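Local coordinates for protein transcription regulator (Haloarcula marismortui ATCC 43049, PDB 3CRJ) that probably acts as a TetR-family repressor, binding a regulatory DNA region through a predicted helix-turn-helix motif to control transcription, at residues E18-T23 with A63-Y68; H30-L35 with D56-L61; M137-I142 with V154-V159. One frame throughout, in Å; residues are numbered along the deposited sequence.

Contact 1. Residues E18-T23 with A63-Y68; sequences EIMQAT and AAFLDY
Met20 and Phe65 mark the place where two helices come nearest, with 6.1 Å between Met20 CA and Phe65 CA. The axes of 18-23 and 63-68 approach to 10.3 Å and cross almost perpendicularly, at -97°, so the common surface is compact and few residues have to fill it. No hydrogen bond spans it; the joint is made by one long apolar side chain, selenomethionine Met20, laid among two aromatic rings and a methyl group. Its CB sits centrally over one face of the Tyr68 ring, 3.6 Å from the centroid, in a clear CH-pi contact. The chain then bends at chi2, which carries SE past the ring towards the opposite helix. There SE rests 4.1 Å from Phe65 CB and 4.2 Å from Ala64 CB, while its position oblique to the Tyr68 ring makes a Met-aromatic contact as well. Phe65 receives the neighbouring turn differently. With CG anti to the backbone N (chi1 -175°), its ring is brought across to helix 12-30 and meets the backbone there edge-on, CE1 standing 3.6 Å from Met20 O. Thr23 comes alongside the same ring, its CG2 4.3 Å from the centroid in an off-centre CH-pi contact. At the margin, Gln21 CG passes the hydroxyl end of Tyr68. The example illustrates how the first helix of a TetR-type DNA-binding domain is held to the long helix that leads into the rest of the protein. Helix 37-44 packs through Tyr44 on Ile19 and Ala22, Tyr55 covers Met20 and Ala64, and helix 121-148 meets helix 58-78 through Arg126, which forms a salt bridge with Asp67.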
loop_
_atom_site.group_PDB
_atom_site.type_symbol
_atom_site.label_atom_id
_atom_site.label_comp_id
_atom_site.label_asym_id
_atom_site.label_seq_id
_atom_site.Cartn_x
_atom_site.Cartn_y
_atom_site.Cartn_z
ATOM N N GLU A 18 -8.107 -19.963 -20.166
ATOM C CA GLU A 18 -9.370 -20.318 -19.531
ATOM C C GLU A 18 -9.188 -20.485 -18.031
ATOM O O GLU A 18 -10.067 -20.090 -17.257
ATOM C CB GLU A 18 -9.915 -21.630 -20.085
ATOM C CG GLU A 18 -10.848 -21.535 -21.259
ATOM C CD GLU A 18 -11.566 -22.849 -21.471
ATOM O OE1 GLU A 18 -12.493 -23.139 -20.687
ATOM O OE2 GLU A 18 -11.205 -23.606 -22.394
ATOM N N ILE A 19 -8.058 -21.079 -17.626
ATOM C CA ILE A 19 -7.742 -21.215 -16.194
ATOM C C ILE A 19 -7.402 -19.879 -15.529
ATOM O O ILE A 19 -7.850 -19.628 -14.416
ATOM C CB ILE A 19 -6.668 -22.296 -15.890
ATOM C CG1 ILE A 19 -7.248 -23.709 -16.104
ATOM C CG2 ILE A 19 -6.179 -22.162 -14.456
ATOM C CD1 ILE A 19 -6.242 -24.865 -15.928
HETATM N N MSE A 20 -6.626 -19.025 -16.204
HETATM C CA MSE A 20 -6.363 -17.693 -15.668
HETATM C C MSE A 20 -7.676 -16.941 -15.453
HETATM O O MSE A 20 -7.902 -16.366 -14.406
HETATM C CB MSE A 20 -5.421 -16.902 -16.561
HETATM C CG MSE A 20 -3.961 -17.398 -16.566
HETATM SE SE MSE A 20 -3.072 -17.657 -14.808
HETATM C CE MSE A 20 -3.775 -19.392 -14.265
ATOM N N GLN A 21 -8.562 -16.988 -16.438
ATOM C CA GLN A 21 -9.873 -16.354 -16.308
ATOM C C GLN A 21 -10.685 -16.881 -15.120
ATOM O O GLN A 21 -11.215 -16.103 -14.339
ATOM C CB GLN A 21 -10.638 -16.457 -17.618
ATOM C CG GLN A 21 -10.140 -15.478 -18.643
ATOM C CD GLN A 21 -10.351 -15.957 -20.053
ATOM O OE1 GLN A 21 -9.397 -16.100 -20.809
ATOM N NE2 GLN A 21 -11.600 -16.214 -20.421
ATOM N N ALA A 22 -10.756 -18.193 -14.972
ATOM C CA ALA A 22 -11.411 -18.795 -13.818
ATOM C C ALA A 22 -10.817 -18.204 -12.552
ATOM O O ALA A 22 -11.556 -17.800 -11.645
ATOM C CB ALA A 22 -11.238 -20.294 -13.818
ATOM N N THR A 23 -9.483 -18.142 -12.507
ATOM C CA THR A 23 -8.751 -17.600 -11.363
ATOM C C THR A 23 -9.217 -16.191 -11.039
ATOM O O THR A 23 -9.698 -15.934 -9.924
ATOM C CB THR A 23 -7.260 -17.622 -11.618
ATOM O OG1 THR A 23 -6.932 -18.873 -12.210
ATOM C CG2 THR A 23 -6.492 -17.478 -10.312
ATOM N N ALA A 63 1.231 -17.344 -8.865
ATOM C CA ALA A 63 2.414 -16.709 -9.419
ATOM C C ALA A 63 2.144 -16.505 -10.900
ATOM O O ALA A 63 2.328 -15.401 -11.423
ATOM C CB ALA A 63 3.654 -17.547 -9.199
ATOM N N ALA A 64 1.663 -17.565 -11.552
ATOM C CA ALA A 64 1.223 -17.501 -12.956
ATOM C C ALA A 64 0.183 -16.385 -13.182
ATOM O O ALA A 64 0.300 -15.619 -14.142
ATOM C CB ALA A 64 0.689 -18.842 -13.407
ATOM N N PHE A 65 -0.794 -16.276 -12.272
ATOM C CA PHE A 65 -1.846 -15.270 -12.373
ATOM C C PHE A 65 -1.286 -13.856 -12.272
ATOM O O PHE A 65 -1.756 -12.948 -12.962
ATOM C CB PHE A 65 -2.953 -15.488 -11.334
ATOM C CG PHE A 65 -4.117 -14.533 -11.477
ATOM C CD1 PHE A 65 -5.055 -14.697 -12.501
ATOM C CD2 PHE A 65 -4.269 -13.459 -10.607
ATOM C CE1 PHE A 65 -6.126 -13.805 -12.645
ATOM C CE2 PHE A 65 -5.344 -12.556 -10.746
ATOM C CZ PHE A 65 -6.267 -12.734 -11.771
ATOM N N LEU A 66 -0.285 -13.651 -11.423
ATOM C CA LEU A 66 0.398 -12.373 -11.449
ATOM C C LEU A 66 1.034 -12.126 -12.832
ATOM O O LEU A 66 0.783 -11.082 -13.458
ATOM C CB LEU A 66 1.390 -12.253 -10.296
ATOM C CG LEU A 66 0.680 -12.102 -8.934
ATOM C CD1 LEU A 66 1.657 -12.170 -7.770
ATOM C CD2 LEU A 66 -0.127 -10.840 -8.862
ATOM N N ASP A 67 1.790 -13.107 -13.335
ATOM C CA ASP A 67 2.433 -12.996 -14.659
ATOM C C ASP A 67 1.420 -12.645 -15.725
ATOM O O ASP A 67 1.690 -11.832 -16.621
ATOM C CB ASP A 67 3.140 -14.292 -15.043
ATOM C CG ASP A 67 4.284 -14.630 -14.110
ATOM O OD1 ASP A 67 4.631 -15.827 -14.040
ATOM O OD2 ASP A 67 4.832 -13.702 -13.445
ATOM N N TYR A 68 0.246 -13.260 -15.591
ATOM C CA TYR A 68 -0.884 -12.998 -16.456
ATOM C C TYR A 68 -1.342 -11.544 -16.375
ATOM O O TYR A 68 -1.516 -10.914 -17.401
ATOM C CB TYR A 68 -2.008 -13.984 -16.140
ATOM C CG TYR A 68 -3.345 -13.678 -16.735
ATOM C CD1 TYR A 68 -3.659 -14.070 -18.032
ATOM C CD2 TYR A 68 -4.329 -13.036 -15.978
ATOM C CE1 TYR A 68 -4.930 -13.805 -18.573
ATOM C CE2 TYR A 68 -5.585 -12.752 -16.498
ATOM C CZ TYR A 68 -5.891 -13.136 -17.796
ATOM O OH TYR A 68 -7.148 -12.862 -18.312
#

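Contact 2. Residues H30-L35 with D56-L61; sequences HGYADL and DTKDDL
The Tyr32 ring takes the ammonium group of Lys58 over one face: NZ stands 4.0 Å from the centroid, 23° off the normal and displaced towards the rim, a cation-pi contact. At the hydroxyl end the Asp59 carboxylate approaches, its plane only 20° from that of the ring although the two side chains run at about a right angle. Both groups meet a shared partner there, Lys120 NZ, which is hydrogen-bonded to Tyr32 OH and forms a salt bridge with Asp59 OD1. Lys58 arrives extended, with CG anti to the backbone N (chi1 -172°), and this reach brings NZ to Tyr32 O in a weak hydrogen bond of 3.4 Å. Tyr32 O also accepts from Leu35 N at 3.0 Å, within the type I turn from Tyr32 to Leu35. The aliphatic part of the lysine lies against the end of that turn, CE 3.9 Å from Leu35 CB. The start of helix 58-78 is thus clasped to the loop entering helix 37-44, the first helix of the predicted helix-turn-helix. Leu35 packs on Ala26 and Leu27 of helix 12-30 and on Ile40, while Glu112 of helix 104-115 accepts from the backbone N of Tyr32 and of Ala33.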
loop_
_atom_site.group_PDB
_atom_site.type_symbol
_atom_site.label_atom_id
_atom_site.label_comp_id
_atom_site.label_asym_id
_atom_site.label_seq_id
_atom_site.Cartn_x
_atom_site.Cartn_y
_atom_site.Cartn_z
ATOM N N HIS A 30 -13.930 -14.838 -3.817
ATOM C CA HIS A 30 -13.532 -15.399 -2.523
ATOM C C HIS A 30 -12.406 -14.698 -1.808
ATOM O O HIS A 30 -12.178 -14.967 -0.623
ATOM C CB HIS A 30 -13.121 -16.846 -2.673
ATOM C CG HIS A 30 -14.205 -17.721 -3.197
ATOM N ND1 HIS A 30 -15.356 -17.980 -2.487
ATOM C CD2 HIS A 30 -14.314 -18.408 -4.361
ATOM C CE1 HIS A 30 -16.126 -18.797 -3.186
ATOM N NE2 HIS A 30 -15.523 -19.065 -4.332
ATOM N N GLY A 31 -11.686 -13.839 -2.523
ATOM C CA GLY A 31 -10.487 -13.211 -1.990
ATOM C C GLY A 31 -9.324 -14.184 -2.000
ATOM O O GLY A 31 -9.473 -15.351 -2.372
ATOM N N TYR A 32 -8.157 -13.714 -1.572
ATOM C CA TYR A 32 -6.993 -14.591 -1.526
ATOM C C TYR A 32 -7.154 -15.724 -0.507
ATOM O O TYR A 32 -7.055 -16.878 -0.861
ATOM C CB TYR A 32 -5.685 -13.823 -1.277
ATOM C CG TYR A 32 -4.542 -14.780 -1.042
ATOM C CD1 TYR A 32 -3.957 -15.469 -2.104
ATOM C CD2 TYR A 32 -4.078 -15.037 0.243
ATOM C CE1 TYR A 32 -2.935 -16.388 -1.885
ATOM C CE2 TYR A 32 -3.064 -15.954 0.466
ATOM C CZ TYR A 32 -2.497 -16.625 -0.601
ATOM O OH TYR A 32 -1.487 -17.533 -0.380
ATOM N N ALA A 33 -7.405 -15.396 0.750
ATOM C CA ALA A 33 -7.373 -16.403 1.820
ATOM C C ALA A 33 -8.238 -17.655 1.557
ATOM O O ALA A 33 -7.878 -18.774 1.907
ATOM C CB ALA A 33 -7.749 -15.762 3.145
ATOM N N ASP A 34 -9.384 -17.457 0.931
ATOM C CA ASP A 34 -10.342 -18.521 0.828
ATOM C C ASP A 34 -10.336 -19.106 -0.555
ATOM O O ASP A 34 -11.226 -19.870 -0.902
ATOM C CB ASP A 34 -11.736 -18.006 1.180
ATOM C CG ASP A 34 -11.953 -17.909 2.669
ATOM O OD1 ASP A 34 -11.394 -18.750 3.396
ATOM O OD2 ASP A 34 -12.672 -16.996 3.121
ATOM N N LEU A 35 -9.345 -18.742 -1.360
ATOM C CA LEU A 35 -9.214 -19.319 -2.682
ATOM C C LEU A 35 -8.723 -20.722 -2.495
ATOM O O LEU A 35 -7.901 -20.996 -1.612
ATOM C CB LEU A 35 -8.177 -18.571 -3.489
ATOM C CG LEU A 35 -8.457 -18.254 -4.954
ATOM C CD1 LEU A 35 -7.219 -18.608 -5.707
ATOM C CD2 LEU A 35 -9.633 -19.008 -5.537
ATOM N N ASP A 56 0.514 -27.172 -9.459
ATOM C CA ASP A 56 0.519 -28.129 -8.362
ATOM C C ASP A 56 -0.018 -27.505 -7.085
ATOM O O ASP A 56 -0.485 -28.206 -6.187
ATOM C CB ASP A 56 1.939 -28.646 -8.159
ATOM C CG ASP A 56 2.817 -28.387 -9.378
ATOM O OD1 ASP A 56 3.517 -29.331 -9.835
ATOM O OD2 ASP A 56 2.773 -27.224 -9.892
ATOM N N THR A 57 0.028 -26.179 -7.022
ATOM C CA THR A 57 -0.311 -25.449 -5.828
ATOM C C THR A 57 -1.125 -24.240 -6.180
ATOM O O THR A 57 -1.008 -23.701 -7.288
ATOM C CB THR A 57 0.958 -24.970 -5.162
ATOM O OG1 THR A 57 1.783 -26.108 -4.914
ATOM C CG2 THR A 57 0.663 -24.270 -3.834
ATOM N N LYS A 58 -1.978 -23.842 -5.235
ATOM C CA LYS A 58 -2.548 -22.497 -5.178
ATOM C C LYS A 58 -1.458 -21.463 -5.484
ATOM O O LYS A 58 -1.642 -20.620 -6.359
ATOM C CB LYS A 58 -3.155 -22.248 -3.785
ATOM C CG LYS A 58 -3.955 -20.956 -3.617
ATOM C CD LYS A 58 -4.582 -20.919 -2.249
ATOM C CE LYS A 58 -4.840 -19.501 -1.762
ATOM N NZ LYS A 58 -4.841 -19.392 -0.260
ATOM N N ASP A 59 -0.323 -21.558 -4.794
ATOM C CA ASP A 59 0.780 -20.609 -4.954
ATOM C C ASP A 59 1.433 -20.608 -6.333
ATOM O O ASP A 59 1.743 -19.541 -6.865
ATOM C CB ASP A 59 1.843 -20.806 -3.866
ATOM C CG ASP A 59 1.425 -20.221 -2.529
ATOM O OD1 ASP A 59 2.247 -20.308 -1.579
ATOM O OD2 ASP A 59 0.291 -19.666 -2.427
ATOM N N ASP A 60 1.656 -21.781 -6.913
ATOM C CA ASP A 60 2.178 -21.825 -8.271
ATOM C C ASP A 60 1.209 -21.111 -9.195
ATOM O O ASP A 60 1.597 -20.321 -10.053
ATOM C CB ASP A 60 2.319 -23.268 -8.747
ATOM C CG ASP A 60 3.411 -24.026 -8.023
ATOM O OD1 ASP A 60 3.678 -23.700 -6.843
ATOM O OD2 ASP A 60 3.981 -24.963 -8.638
ATOM N N LEU A 61 -0.073 -21.399 -8.983
ATOM C CA LEU A 61 -1.134 -20.922 -9.840
ATOM C C LEU A 61 -1.225 -19.406 -9.789
ATOM O O LEU A 61 -1.390 -18.761 -10.818
ATOM C CB LEU A 61 -2.450 -21.570 -9.432
ATOM C CG LEU A 61 -3.600 -21.397 -10.417
ATOM C CD1 LEU A 61 -4.511 -22.583 -10.319
ATOM C CD2 LEU A 61 -4.361 -20.097 -10.166
#

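Contact 3. Residues M137-I142 with V154-V159; sequences MLKAVI and VDAEHV
Lys139, Ile142 and Ala156 carry most of this helix-to-helix packing, which joins two consecutive helices of the all-helical C-terminal domain at the N-capped start of the second. Ala156 is the small partner at the centre: its CB lies 4.0 Å from Lys139 CG and 4.2 Å from Ile142 CG2, and its CA is 6.1 Å from Lys139 CA. Ile142 uses its two branches separately, CG2 against the alanine and the longer arm, ending in CD1, on Val159 CG1 at 3.9 Å. Lys139 leaves its helix with CG anti to the backbone N and then bends at chi3 (69°), a turn that lays CE, like CD before it, beside the Glu157 carboxylate. Its charge does not complete a salt bridge, for NZ remains 4.4 Å from Glu157 OE2, whose salt-bridge partner is Arg135. An alanine in place of Lys139 would probably open a gap beside Ala156 and take one of the positive charges near Glu157 away, leaving Arg135 to balance the carboxylate. Beyond the pair, Val159 touches Tyr193 and Met197 of helix 181-198, and His158 NE2 is hydrogen-bonded to Glu192 of the second subunit. The cap itself is formed by Asp155, whose OD1 receives His158 N at 3.1 Å from above the carboxylate plane, with an N-H...O angle of 154°.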
loop_
_atom_site.group_PDB
_atom_site.type_symbol
_atom_site.label_atom_id
_atom_site.label_comp_id
_atom_site.label_asym_id
_atom_site.label_seq_id
_atom_site.Cartn_x
_atom_site.Cartn_y
_atom_site.Cartn_z
HETATM N N MSE A 137 8.920 1.992 -17.995
HETATM C CA MSE A 137 8.112 2.768 -18.935
HETATM C C MSE A 137 7.891 4.218 -18.500
HETATM O O MSE A 137 7.725 5.093 -19.339
HETATM C CB MSE A 137 6.783 2.093 -19.195
HETATM C CG MSE A 137 5.921 2.083 -17.990
HETATM SE SE MSE A 137 4.137 1.513 -18.385
HETATM C CE MSE A 137 3.296 2.847 -17.277
ATOM N N LEU A 138 7.911 4.471 -17.202
ATOM C CA LEU A 138 7.772 5.832 -16.696
ATOM C C LEU A 138 9.054 6.652 -16.829
ATOM O O LEU A 138 9.035 7.755 -17.382
ATOM C CB LEU A 138 7.320 5.805 -15.241
ATOM C CG LEU A 138 5.812 5.622 -15.057
ATOM C CD1 LEU A 138 5.502 5.581 -13.571
ATOM C CD2 LEU A 138 5.046 6.718 -15.745
ATOM N N LYS A 139 10.170 6.118 -16.337
ATOM C CA LYS A 139 11.460 6.733 -16.589
ATOM C C LYS A 139 11.761 7.000 -18.073
ATOM O O LYS A 139 12.307 8.055 -18.420
ATOM C CB LYS A 139 12.564 5.902 -15.997
ATOM C CG LYS A 139 13.832 6.684 -15.784
ATOM C CD LYS A 139 14.700 5.976 -14.779
ATOM C CE LYS A 139 15.261 4.665 -15.344
ATOM N NZ LYS A 139 16.188 4.899 -16.458
ATOM N N ALA A 140 11.375 6.068 -18.939
ATOM C CA ALA A 140 11.588 6.221 -20.379
ATOM C C ALA A 140 10.883 7.416 -20.989
ATOM O O ALA A 140 11.438 8.051 -21.851
ATOM C CB ALA A 140 11.219 4.944 -21.140
ATOM N N VAL A 141 9.674 7.744 -20.551
ATOM C CA VAL A 141 9.000 8.860 -21.198
ATOM C C VAL A 141 9.538 10.159 -20.609
ATOM O O VAL A 141 9.733 11.149 -21.330
ATOM C CB VAL A 141 7.467 8.748 -21.198
ATOM C CG1 VAL A 141 6.929 8.601 -19.794
ATOM C CG2 VAL A 141 6.849 9.956 -21.896
ATOM N N ILE A 142 9.851 10.116 -19.315
ATOM C CA ILE A 142 10.502 11.246 -18.654
ATOM C C ILE A 142 11.846 11.556 -19.291
ATOM O O ILE A 142 12.225 12.731 -19.473
ATOM C CB ILE A 142 10.671 11.021 -17.134
ATOM C CG1 ILE A 142 9.293 11.040 -16.447
ATOM C CG2 ILE A 142 11.614 12.092 -16.547
ATOM C CD1 ILE A 142 9.319 10.690 -14.959
ATOM N N VAL A 154 16.004 16.825 -14.786
ATOM C CA VAL A 154 15.904 16.512 -13.362
ATOM C C VAL A 154 16.287 15.052 -13.127
ATOM O O VAL A 154 16.488 14.307 -14.092
ATOM C CB VAL A 154 14.460 16.790 -12.858
ATOM C CG1 VAL A 154 13.554 15.678 -13.274
ATOM C CG2 VAL A 154 14.435 17.033 -11.319
ATOM N N ASP A 155 16.403 14.651 -11.861
ATOM C CA ASP A 155 16.799 13.283 -11.495
ATOM C C ASP A 155 15.664 12.334 -11.828
ATOM O O ASP A 155 14.734 12.167 -11.053
ATOM C CB ASP A 155 17.177 13.221 -10.010
ATOM C CG ASP A 155 17.442 11.802 -9.510
ATOM O OD1 ASP A 155 17.195 10.815 -10.227
ATOM O OD2 ASP A 155 17.881 11.677 -8.351
ATOM N N ALA A 156 15.754 11.733 -13.007
ATOM C CA ALA A 156 14.695 10.891 -13.568
ATOM C C ALA A 156 14.390 9.730 -12.665
ATOM O O ALA A 156 13.227 9.437 -12.446
ATOM C CB ALA A 156 15.065 10.391 -14.949
ATOM N N GLU A 157 15.413 9.079 -12.113
ATOM C CA GLU A 157 15.142 7.940 -11.241
ATOM C C GLU A 157 14.260 8.339 -10.068
ATOM O O GLU A 157 13.362 7.605 -9.702
ATOM C CB GLU A 157 16.415 7.231 -10.768
ATOM C CG GLU A 157 16.705 5.901 -11.519
ATOM C CD GLU A 157 15.617 4.797 -11.344
ATOM O OE1 GLU A 157 14.926 4.741 -10.289
ATOM O OE2 GLU A 157 15.463 3.956 -12.265
ATOM N N HIS A 158 14.508 9.518 -9.513
ATOM C CA HIS A 158 13.799 9.964 -8.342
ATOM C C HIS A 158 12.420 10.512 -8.637
ATOM O O HIS A 158 11.491 10.310 -7.873
ATOM C CB HIS A 158 14.563 11.008 -7.560
ATOM C CG HIS A 158 13.752 11.558 -6.447
ATOM N ND1 HIS A 158 13.617 10.898 -5.251
ATOM C CD2 HIS A 158 12.936 12.639 -6.386
ATOM C CE1 HIS A 158 12.780 11.572 -4.479
ATOM N NE2 HIS A 158 12.348 12.630 -5.148
ATOM N N VAL A 159 12.283 11.243 -9.726
ATOM C CA VAL A 159 10.934 11.574 -10.153
ATOM C C VAL A 159 10.095 10.312 -10.368
ATOM O O VAL A 159 8.959 10.244 -9.885
ATOM C CB VAL A 159 10.894 12.561 -11.357
ATOM C CG1 VAL A 159 9.482 12.853 -11.758
ATOM C CG2 VAL A 159 11.558 13.842 -10.970
#

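From the N terminus, helix 12-30 supplies the first half of contact 1 and the loop after it the first half of contact 2. The chain then passes through the predicted helix-turn-helix and returns as helix 58-78, whose beginning closes contact 2 before its next turns close contact 1; the inner loop is thus nested in the outer. The two touch where Thr23 CG2 packs on Leu61 CD2, and together they tie helix 12-30 and the loop after it to the start of helix 58-78. Contact 3 follows in series, closing a short loop between helices 121-148 and 156-176 on the opposite side of the chain's centre, its own centre about 31 Å from that of contact 1.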